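Local coordinates for CBS domain protein/ACT domain protein (Thermotoga maritima, PDB 1VR9), which is of unknown function but pairs two CBS domains with an ACT domain, a combination consistent with a regulatory, ligand-sensing role, at residues W18-A30 and R38-R52. Sequence-based numbering, arbitrary orientation.
Sequences WVTQDFPMVEESA and RMRQYQTNECIVKDR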
ATOM      1  N   TRP A  18      -0.646 -14.471  -1.686  1.00 28.09           N
ATOM      2  CA  TRP A  18      -0.956 -13.746  -0.451  1.00 27.74           C
ATOM      3  C   TRP A  18      -1.586 -12.358  -0.699  1.00 27.02           C
ATOM      4  O   TRP A  18      -1.849 -11.606   0.238  1.00 27.32           O
ATOM      5  CB  TRP A  18       0.324 -13.630   0.393  1.00 27.89           C
ATOM      6  CG  TRP A  18       0.922 -14.976   0.742  1.00 27.48           C
ATOM      7  CD1 TRP A  18       1.887 -15.648   0.042  1.00 27.94           C
ATOM      8  CD2 TRP A  18       0.565 -15.821   1.840  1.00 27.07           C
ATOM      9  NE1 TRP A  18       2.155 -16.848   0.642  1.00 27.54           N
ATOM     10  CE2 TRP A  18       1.353 -16.986   1.743  1.00 26.92           C
ATOM     11  CE3 TRP A  18      -0.362 -15.717   2.887  1.00 28.11           C
ATOM     12  CZ2 TRP A  18       1.265 -18.032   2.670  1.00 28.30           C
ATOM     13  CZ3 TRP A  18      -0.458 -16.749   3.801  1.00 28.05           C
ATOM     14  CH2 TRP A  18       0.348 -17.908   3.681  1.00 28.21           C
ATOM     15  N   VAL A  19      -1.830 -12.014  -1.956  1.00 26.10           N
ATOM     16  CA  VAL A  19      -2.420 -10.713  -2.288  1.00 26.67           C
ATOM     17  C   VAL A  19      -3.868 -10.590  -1.827  1.00 26.55           C
ATOM     18  O   VAL A  19      -4.663 -11.517  -1.998  1.00 26.04           O
ATOM     19  CB  VAL A  19      -2.364 -10.440  -3.802  1.00 27.08           C
ATOM     20  CG1 VAL A  19      -3.153  -9.202  -4.168  1.00 28.08           C
ATOM     21  CG2 VAL A  19      -0.933 -10.302  -4.240  1.00 27.58           C
ATOM     22  N   THR A  20      -4.203  -9.417  -1.300  1.00 26.60           N
ATOM     23  CA  THR A  20      -5.571  -9.073  -0.923  1.00 26.76           C
ATOM     24  C   THR A  20      -6.056  -7.864  -1.718  1.00 27.07           C
ATOM     25  O   THR A  20      -5.241  -7.016  -2.135  1.00 26.14           O
ATOM     26  CB  THR A  20      -5.697  -8.773   0.599  1.00 27.28           C
ATOM     27  OG1 THR A  20      -7.086  -8.631   0.956  1.00 27.97           O
ATOM     28  CG2 THR A  20      -4.912  -7.519   1.042  1.00 25.00           C
ATOM     29  N   GLN A  21      -7.374  -7.781  -1.905  1.00 26.69           N
ATOM     30  CA  GLN A  21      -8.010  -6.553  -2.415  1.00 27.47           C
ATOM     31  C   GLN A  21      -8.617  -5.724  -1.279  1.00 27.75           C
ATOM     32  O   GLN A  21      -9.122  -4.617  -1.499  1.00 28.35           O
ATOM     33  CB  GLN A  21      -9.064  -6.895  -3.478  1.00 27.89           C
ATOM     34  CG  GLN A  21      -8.529  -7.725  -4.630  1.00 28.93           C
ATOM     35  CD  GLN A  21      -7.383  -7.063  -5.375  1.00 29.67           C
ATOM     36  OE1 GLN A  21      -7.387  -5.862  -5.589  1.00 32.97           O
ATOM     37  NE2 GLN A  21      -6.410  -7.854  -5.782  1.00 30.54           N
ATOM     38  N   ASP A  22      -8.521  -6.242  -0.057  1.00 27.68           N
ATOM     39  CA  ASP A  22      -9.087  -5.604   1.127  1.00 28.32           C
ATOM     40  C   ASP A  22      -7.990  -4.741   1.763  1.00 28.43           C
ATOM     41  O   ASP A  22      -7.321  -5.136   2.728  1.00 29.98           O
ATOM     42  CB  ASP A  22      -9.623  -6.704   2.075  1.00 28.42           C
ATOM     43  CG  ASP A  22     -10.761  -6.225   2.989  1.00 30.94           C
ATOM     44  OD1 ASP A  22     -11.122  -5.026   2.965  1.00 35.14           O
ATOM     45  OD2 ASP A  22     -11.303  -7.075   3.736  1.00 29.62           O
ATOM     46  N   PHE A  23      -7.793  -3.545   1.200  1.00 27.24           N
ATOM     47  CA  PHE A  23      -6.788  -2.595   1.678  1.00 25.89           C
ATOM     48  C   PHE A  23      -7.186  -1.158   1.343  1.00 26.12           C
ATOM     49  O   PHE A  23      -7.986  -0.944   0.405  1.00 24.93           O
ATOM     50  CB  PHE A  23      -5.432  -2.914   1.041  1.00 26.40           C
ATOM     51  CG  PHE A  23      -5.373  -2.664  -0.433  1.00 24.63           C
ATOM     52  CD1 PHE A  23      -5.790  -3.636  -1.334  1.00 27.51           C
ATOM     53  CD2 PHE A  23      -4.853  -1.483  -0.942  1.00 26.70           C
ATOM     54  CE1 PHE A  23      -5.748  -3.424  -2.698  1.00 26.42           C
ATOM     55  CE2 PHE A  23      -4.799  -1.274  -2.317  1.00 25.39           C
ATOM     56  CZ  PHE A  23      -5.237  -2.235  -3.186  1.00 26.47           C
ATOM     57  N   PRO A  24      -6.627  -0.173   2.082  1.00 25.46           N
ATOM     58  CA  PRO A  24      -6.984   1.234   1.854  1.00 26.20           C
ATOM     59  C   PRO A  24      -6.348   1.813   0.575  1.00 25.66           C
ATOM     60  O   PRO A  24      -5.136   1.805   0.423  1.00 25.55           O
ATOM     61  CB  PRO A  24      -6.452   1.938   3.100  1.00 26.46           C
ATOM     62  CG  PRO A  24      -5.307   1.083   3.550  1.00 25.85           C
ATOM     63  CD  PRO A  24      -5.658  -0.326   3.199  1.00 25.63           C
HETATM   64  N   MSE A  25      -7.170   2.382  -0.299  1.00 27.91           N
HETATM   65  CA  MSE A  25      -6.684   2.886  -1.587  1.00 28.52           C
HETATM   66  C   MSE A  25      -7.431   4.172  -1.952  1.00 27.78           C
HETATM   67  O   MSE A  25      -8.652   4.240  -1.790  1.00 28.41           O
HETATM   68  CB  MSE A  25      -6.909   1.807  -2.660  1.00 29.53           C
HETATM   69  CG  MSE A  25      -6.381   2.130  -4.062  0.50 31.41           C
HETATM   70 SE   MSE A  25      -7.357   3.491  -5.052  0.50 41.32          SE
HETATM   71  CE  MSE A  25      -9.154   2.759  -4.988  0.50 40.11           C
ATOM     72  N   VAL A  26      -6.703   5.177  -2.456  1.00 27.22           N
ATOM     73  CA  VAL A  26      -7.358   6.346  -3.053  1.00 26.63           C
ATOM     74  C   VAL A  26      -6.678   6.713  -4.357  1.00 26.36           C
ATOM     75  O   VAL A  26      -5.561   6.282  -4.608  1.00 24.42           O
ATOM     76  CB  VAL A  26      -7.359   7.619  -2.141  1.00 26.95           C
ATOM     77  CG1 VAL A  26      -8.170   7.374  -0.883  1.00 26.98           C
ATOM     78  CG2 VAL A  26      -5.948   8.106  -1.847  1.00 27.86           C
ATOM     79  N   GLU A  27      -7.344   7.541  -5.150  1.00 26.49           N
ATOM     80  CA  GLU A  27      -6.726   8.096  -6.367  1.00 26.76           C
ATOM     81  C   GLU A  27      -5.910   9.346  -6.023  1.00 27.02           C
ATOM     82  O   GLU A  27      -6.186  10.012  -5.035  1.00 26.87           O
ATOM     83  CB  GLU A  27      -7.814   8.433  -7.402  1.00 27.24           C
ATOM     84  CG  GLU A  27      -7.317   8.834  -8.802  1.00 29.05           C
ATOM     85  CD  GLU A  27      -7.161  10.341  -8.987  1.00 32.32           C
ATOM     86  OE1 GLU A  27      -7.759  11.120  -8.202  1.00 36.14           O
ATOM     87  OE2 GLU A  27      -6.438  10.751  -9.915  1.00 34.86           O
ATOM     88  N   GLU A  28      -4.931   9.674  -6.860  1.00 27.01           N
ATOM     89  CA  GLU A  28      -3.934  10.721  -6.558  1.00 27.59           C
ATOM     90  C   GLU A  28      -4.490  12.125  -6.257  1.00 27.24           C
ATOM     91  O   GLU A  28      -3.797  12.931  -5.631  1.00 28.07           O
ATOM     92  CB  GLU A  28      -2.890  10.802  -7.691  1.00 28.26           C
ATOM     93  CG  GLU A  28      -3.420  11.274  -9.020  1.00 29.98           C
ATOM     94  CD  GLU A  28      -2.366  11.306 -10.125  1.00 29.94           C
ATOM     95  OE1 GLU A  28      -1.182  11.053  -9.824  1.00 36.59           O
ATOM     96  OE2 GLU A  28      -2.738  11.569 -11.281  1.00 33.28           O
ATOM     97  N   SER A  29      -5.716  12.409  -6.698  1.00 26.79           N
ATOM     98  CA  SER A  29      -6.336  13.726  -6.521  1.00 26.88           C
ATOM     99  C   SER A  29      -7.461  13.710  -5.475  1.00 26.53           C
ATOM    100  O   SER A  29      -8.230  14.674  -5.344  1.00 26.79           O
ATOM    101  CB  SER A  29      -6.854  14.232  -7.864  1.00 28.00           C
ATOM    102  OG  SER A  29      -8.098  13.657  -8.187  1.00 29.95           O
ATOM    103  N   ALA A  30      -7.534  12.616  -4.726  1.00 24.66           N
ATOM    104  CA  ALA A  30      -8.467  12.493  -3.620  1.00 24.53           C
ATOM    105  C   ALA A  30      -8.243  13.652  -2.650  1.00 22.79           C
ATOM    106  O   ALA A  30      -7.108  14.119  -2.476  1.00 22.07           O
ATOM    107  CB  ALA A  30      -8.241  11.187  -2.908  1.00 24.74           C
ATOM    108  N   ARG A  38     -10.875   6.702   4.396  1.00 21.53           N
ATOM    109  CA  ARG A  38     -10.430   5.352   3.998  1.00 23.47           C
ATOM    110  C   ARG A  38      -9.560   4.715   5.073  1.00 24.71           C
ATOM    111  O   ARG A  38      -9.747   3.541   5.410  1.00 25.22           O
ATOM    112  CB  ARG A  38      -9.654   5.371   2.673  1.00 25.39           C
ATOM    113  CG  ARG A  38     -10.499   5.498   1.515  1.00 29.13           C
ATOM    114  CD  ARG A  38     -11.163   4.168   1.121  1.00 32.93           C
ATOM    115  NE  ARG A  38     -12.538   4.417   0.726  1.00 37.80           N
ATOM    116  CZ  ARG A  38     -13.634   3.921   1.302  1.00 36.25           C
ATOM    117  NH1 ARG A  38     -13.619   3.076   2.354  1.00 35.32           N
ATOM    118  NH2 ARG A  38     -14.791   4.289   0.790  1.00 38.40           N
HETATM  119  N   MSE A  39      -8.629   5.488   5.630  1.00 23.80           N
HETATM  120  CA  MSE A  39      -7.727   4.972   6.669  1.00 26.20           C
HETATM  121  C   MSE A  39      -8.549   4.619   7.901  1.00 24.79           C
HETATM  122  O   MSE A  39      -8.279   3.609   8.527  1.00 25.63           O
HETATM  123  CB  MSE A  39      -6.617   5.943   7.063  1.00 26.71           C
HETATM  124  CG  MSE A  39      -6.082   6.829   6.026  0.50 28.38           C
HETATM  125 SE   MSE A  39      -4.580   7.934   6.648  0.50 30.89          SE
HETATM  126  CE  MSE A  39      -3.314   7.158   5.495  0.50 30.61           C
ATOM    127  N   ARG A  40      -9.552   5.428   8.260  1.00 24.27           N
ATOM    128  CA  ARG A  40     -10.427   5.067   9.396  1.00 24.20           C
ATOM    129  C   ARG A  40     -11.184   3.759   9.142  1.00 23.56           C
ATOM    130  O   ARG A  40     -11.399   2.966  10.072  1.00 22.85           O
ATOM    131  CB  ARG A  40     -11.465   6.144   9.704  1.00 24.55           C
ATOM    132  CG  ARG A  40     -10.962   7.349  10.485  1.00 24.47           C
ATOM    133  CD  ARG A  40     -12.153   8.150  11.040  1.00 25.14           C
ATOM    134  NE  ARG A  40     -13.064   8.626  10.001  1.00 25.99           N
ATOM    135  CZ  ARG A  40     -12.845   9.696   9.233  1.00 27.43           C
ATOM    136  NH1 ARG A  40     -11.748  10.431   9.372  1.00 26.66           N
ATOM    137  NH2 ARG A  40     -13.742  10.035   8.324  1.00 29.75           N
ATOM    138  N   GLN A  41     -11.579   3.515   7.900  1.00 23.84           N
ATOM    139  CA  GLN A  41     -12.386   2.310   7.598  1.00 24.00           C
ATOM    140  C   GLN A  41     -11.531   1.060   7.769  1.00 24.18           C
ATOM    141  O   GLN A  41     -12.036  -0.002   8.115  1.00 23.44           O
ATOM    142  CB  GLN A  41     -12.988   2.390   6.165  1.00 24.49           C
ATOM    143  CG  GLN A  41     -13.987   3.525   6.015  1.00 27.13           C
ATOM    144  CD  GLN A  41     -15.218   3.372   6.917  1.00 29.73           C
ATOM    145  OE1 GLN A  41     -16.047   2.512   6.688  1.00 33.25           O
ATOM    146  NE2 GLN A  41     -15.336   4.221   7.940  1.00 35.76           N
ATOM    147  N   TYR A  42     -10.222   1.201   7.540  1.00 25.12           N
ATOM    148  CA  TYR A  42      -9.276   0.103   7.689  1.00 25.72           C
ATOM    149  C   TYR A  42      -8.501   0.178   8.999  1.00 26.67           C
ATOM    150  O   TYR A  42      -7.605  -0.641   9.229  1.00 27.80           O
ATOM    151  CB  TYR A  42      -8.322   0.051   6.491  1.00 27.06           C
ATOM    152  CG  TYR A  42      -8.965  -0.569   5.287  1.00 25.93           C
ATOM    153  CD1 TYR A  42      -8.948  -1.946   5.126  1.00 29.09           C
ATOM    154  CD2 TYR A  42      -9.640   0.201   4.349  1.00 27.10           C
ATOM    155  CE1 TYR A  42      -9.566  -2.544   4.062  1.00 29.42           C
ATOM    156  CE2 TYR A  42     -10.275  -0.395   3.250  1.00 27.99           C
ATOM    157  CZ  TYR A  42     -10.205  -1.780   3.113  1.00 27.40           C
ATOM    158  OH  TYR A  42     -10.790  -2.429   2.053  1.00 29.20           O
ATOM    159  N   GLN A  43      -8.871   1.133   9.855  1.00 26.30           N
ATOM    160  CA  GLN A  43      -8.283   1.312  11.176  1.00 26.86           C
ATOM    161  C   GLN A  43      -6.765   1.323  11.077  1.00 26.26           C
ATOM    162  O   GLN A  43      -6.066   0.566  11.783  1.00 26.47           O
ATOM    163  CB  GLN A  43      -8.763   0.216  12.130  1.00 27.00           C
ATOM    164  CG  GLN A  43     -10.288   0.105  12.199  1.00 27.91           C
ATOM    165  CD  GLN A  43     -10.780  -0.790  13.299  1.00 30.21           C
ATOM    166  OE1 GLN A  43     -11.386  -1.832  13.035  1.00 36.77           O
ATOM    167  NE2 GLN A  43     -10.538  -0.394  14.551  1.00 32.97           N
ATOM    168  N   THR A  44      -6.257   2.192  10.202  1.00 24.99           N
ATOM    169  CA  THR A  44      -4.864   2.194   9.837  1.00 25.44           C
ATOM    170  C   THR A  44      -4.337   3.637   9.580  1.00 25.38           C
ATOM    171  O   THR A  44      -5.092   4.599   9.714  1.00 24.65           O
ATOM    172  CB  THR A  44      -4.659   1.271   8.638  1.00 25.74           C
ATOM    173  OG1 THR A  44      -3.255   1.052   8.415  1.00 29.96           O
ATOM    174  CG2 THR A  44      -5.305   1.877   7.370  1.00 25.26           C
ATOM    175  N   ASN A  45      -3.041   3.767   9.301  1.00 24.46           N
ATOM    176  CA  ASN A  45      -2.391   5.066   9.105  1.00 25.35           C
ATOM    177  C   ASN A  45      -1.620   5.131   7.763  1.00 25.08           C
ATOM    178  O   ASN A  45      -0.685   5.931   7.620  1.00 24.98           O
ATOM    179  CB  ASN A  45      -1.441   5.391  10.243  1.00 26.05           C
ATOM    180  CG  ASN A  45      -0.387   4.328  10.447  1.00 27.35           C
ATOM    181  OD1 ASN A  45      -0.347   3.327   9.725  1.00 30.69           O
ATOM    182  ND2 ASN A  45       0.468   4.531  11.452  1.00 31.29           N
ATOM    183  N   GLU A  46      -2.012   4.270   6.835  1.00 25.77           N
ATOM    184  CA  GLU A  46      -1.453   4.231   5.469  1.00 25.65           C
ATOM    185  C   GLU A  46      -2.603   4.140   4.462  1.00 25.13           C
ATOM    186  O   GLU A  46      -3.612   3.476   4.720  1.00 25.02           O
ATOM    187  CB  GLU A  46      -0.584   2.981   5.301  1.00 26.04           C
ATOM    188  CG  GLU A  46      -0.030   2.808   3.877  1.00 26.78           C
ATOM    189  CD  GLU A  46       0.532   1.424   3.592  1.00 27.22           C
ATOM    190  OE1 GLU A  46       0.489   0.596   4.489  1.00 25.22           O
ATOM    191  OE2 GLU A  46       1.059   1.198   2.486  1.00 28.38           O
ATOM    192  N   CYS A  47      -2.437   4.783   3.292  1.00 24.94           N
ATOM    193  CA  CYS A  47      -3.354   4.654   2.179  1.00 25.72           C
ATOM    194  C   CYS A  47      -2.493   4.472   0.942  1.00 25.44           C
ATOM    195  O   CYS A  47      -1.540   5.234   0.759  1.00 25.68           O
ATOM    196  CB  CYS A  47      -4.188   5.922   2.038  0.50 25.33           C
ATOM    197  SG  CYS A  47      -5.678   5.670   1.096  0.50 24.12           S
ATOM    198  N   ILE A  48      -2.797   3.472   0.134  1.00 24.79           N
ATOM    199  CA  ILE A  48      -2.080   3.258  -1.127  1.00 25.11           C
ATOM    200  C   ILE A  48      -2.708   4.168  -2.193  1.00 25.00           C
ATOM    201  O   ILE A  48      -3.933   4.317  -2.248  1.00 25.57           O
ATOM    202  CB  ILE A  48      -2.096   1.750  -1.544  1.00 24.62           C
ATOM    203  CG1 ILE A  48      -1.245   0.934  -0.544  1.00 26.79           C
ATOM    204  CG2 ILE A  48      -1.601   1.559  -2.958  1.00 26.05           C
ATOM    205  CD1 ILE A  48      -1.262  -0.579  -0.760  1.00 26.81           C
ATOM    206  N   VAL A  49      -1.892   4.746  -3.054  1.00 24.35           N
ATOM    207  CA  VAL A  49      -2.412   5.690  -4.055  1.00 24.22           C
ATOM    208  C   VAL A  49      -2.171   5.193  -5.478  1.00 24.81           C
ATOM    209  O   VAL A  49      -1.093   4.695  -5.798  1.00 24.70           O
ATOM    210  CB  VAL A  49      -1.751   7.092  -3.887  1.00 25.08           C
ATOM    211  CG1 VAL A  49      -2.299   8.057  -4.896  1.00 25.38           C
ATOM    212  CG2 VAL A  49      -1.934   7.650  -2.460  1.00 26.98           C
ATOM    213  N   LYS A  50      -3.174   5.346  -6.336  1.00 24.27           N
ATOM    214  CA  LYS A  50      -2.990   5.057  -7.759  1.00 24.42           C
ATOM    215  C   LYS A  50      -3.344   6.296  -8.583  1.00 24.71           C
ATOM    216  O   LYS A  50      -3.959   7.240  -8.088  1.00 25.21           O
ATOM    217  CB  LYS A  50      -3.788   3.827  -8.186  1.00 24.80           C
ATOM    218  CG  LYS A  50      -5.256   4.014  -8.136  1.00 25.40           C
ATOM    219  CD  LYS A  50      -6.018   2.768  -8.492  1.00 25.94           C
ATOM    220  CE  LYS A  50      -7.479   2.983  -8.199  1.00 29.63           C
ATOM    221  NZ  LYS A  50      -8.359   1.881  -8.677  1.00 31.13           N
ATOM    222  N   ASP A  51      -2.939   6.304  -9.841  1.00 24.11           N
ATOM    223  CA  ASP A  51      -3.285   7.399 -10.722  1.00 23.95           C
ATOM    224  C   ASP A  51      -4.563   7.026 -11.482  1.00 23.68           C
ATOM    225  O   ASP A  51      -5.165   5.999 -11.187  1.00 23.28           O
ATOM    226  CB  ASP A  51      -2.115   7.716 -11.641  1.00 25.02           C
ATOM    227  CG  ASP A  51      -1.851   6.638 -12.671  1.00 27.09           C
ATOM    228  OD1 ASP A  51      -2.722   5.769 -12.910  1.00 26.66           O
ATOM    229  OD2 ASP A  51      -0.758   6.687 -13.282  1.00 31.91           O
ATOM    230  N   ARG A  52      -4.974   7.844 -12.446  1.00 23.63           N
ATOM    231  CA  ARG A  52      -6.273   7.609 -13.125  1.00 24.02           C
ATOM    232  C   ARG A  52      -6.294   6.404 -14.055  1.00 24.37           C
ATOM    233  O   ARG A  52      -7.382   5.936 -14.429  1.00 26.01           O
ATOM    234  CB  ARG A  52      -6.746   8.876 -13.870  1.00 23.64           C
ATOM    235  CG  ARG A  52      -7.028   9.983 -12.869  0.50 24.99           C
ATOM    236  CD  ARG A  52      -7.668  11.205 -13.438  0.50 25.52           C
ATOM    237  NE  ARG A  52      -6.825  11.862 -14.429  0.50 27.17           N
ATOM    238  CZ  ARG A  52      -6.914  13.144 -14.765  0.50 28.00           C
ATOM    239  NH1 ARG A  52      -7.819  13.934 -14.195  0.50 30.31           N
ATOM    240  NH2 ARG A  52      -6.099  13.635 -15.684  0.50 26.12           N
TER
HETATM  241  O   HOH W   1      -3.540   9.895 -13.980  1.00 29.56           O
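The beta-alpha-beta unit of the first CBS domain closes here: strand 25-27 lies parallel to strand 46-50, with helix 32-41 making the crossover, and Pro24 and Val26 meet residues of both the second strand and the helix end. Three good backbone bonds zip the strands: Ile48 N to Pro24 O, Val26 N to Ile48 O (2.9 Å) and Lys50 N to Val26 O; a weak fourth runs from Glu28 N to Lys50 O. On the helix side, Val26 CG1 packs against Cys47 SG at 3.6 Å and also touches Arg38 CG, while CG2 faces Val49 CG2. On the other face of the sheet, Ile48 CD1 reaches Phe23 CD2 (3.7 Å), and both side chains also touch Ala118 of the second CBS domain. At the C-terminal end of helix 32-41, one face of the Tyr42 ring is covered by the Phe23-Pro24 peptide, Pro24 N over its centre, and Pro24 CD makes a CH-pi contact 4.2 Å from the ring centroid. CG anti to the carbonyl carbon (chi1 -78°) directs the ring along the Asp22-Pro24 backbone, which brings the hydroxyl to the Asp22 carboxylate: Tyr42 OH donates to Asp22 OD1 at 2.8 Å. A leucine in place of Tyr42 would probably leave the Asp22 carboxylate without this donor and Pro24 CD without the ring face it packs on. Asp22 OD1 is met nearly along its C-O axis, the carboxylate turned 79° from the ring plane.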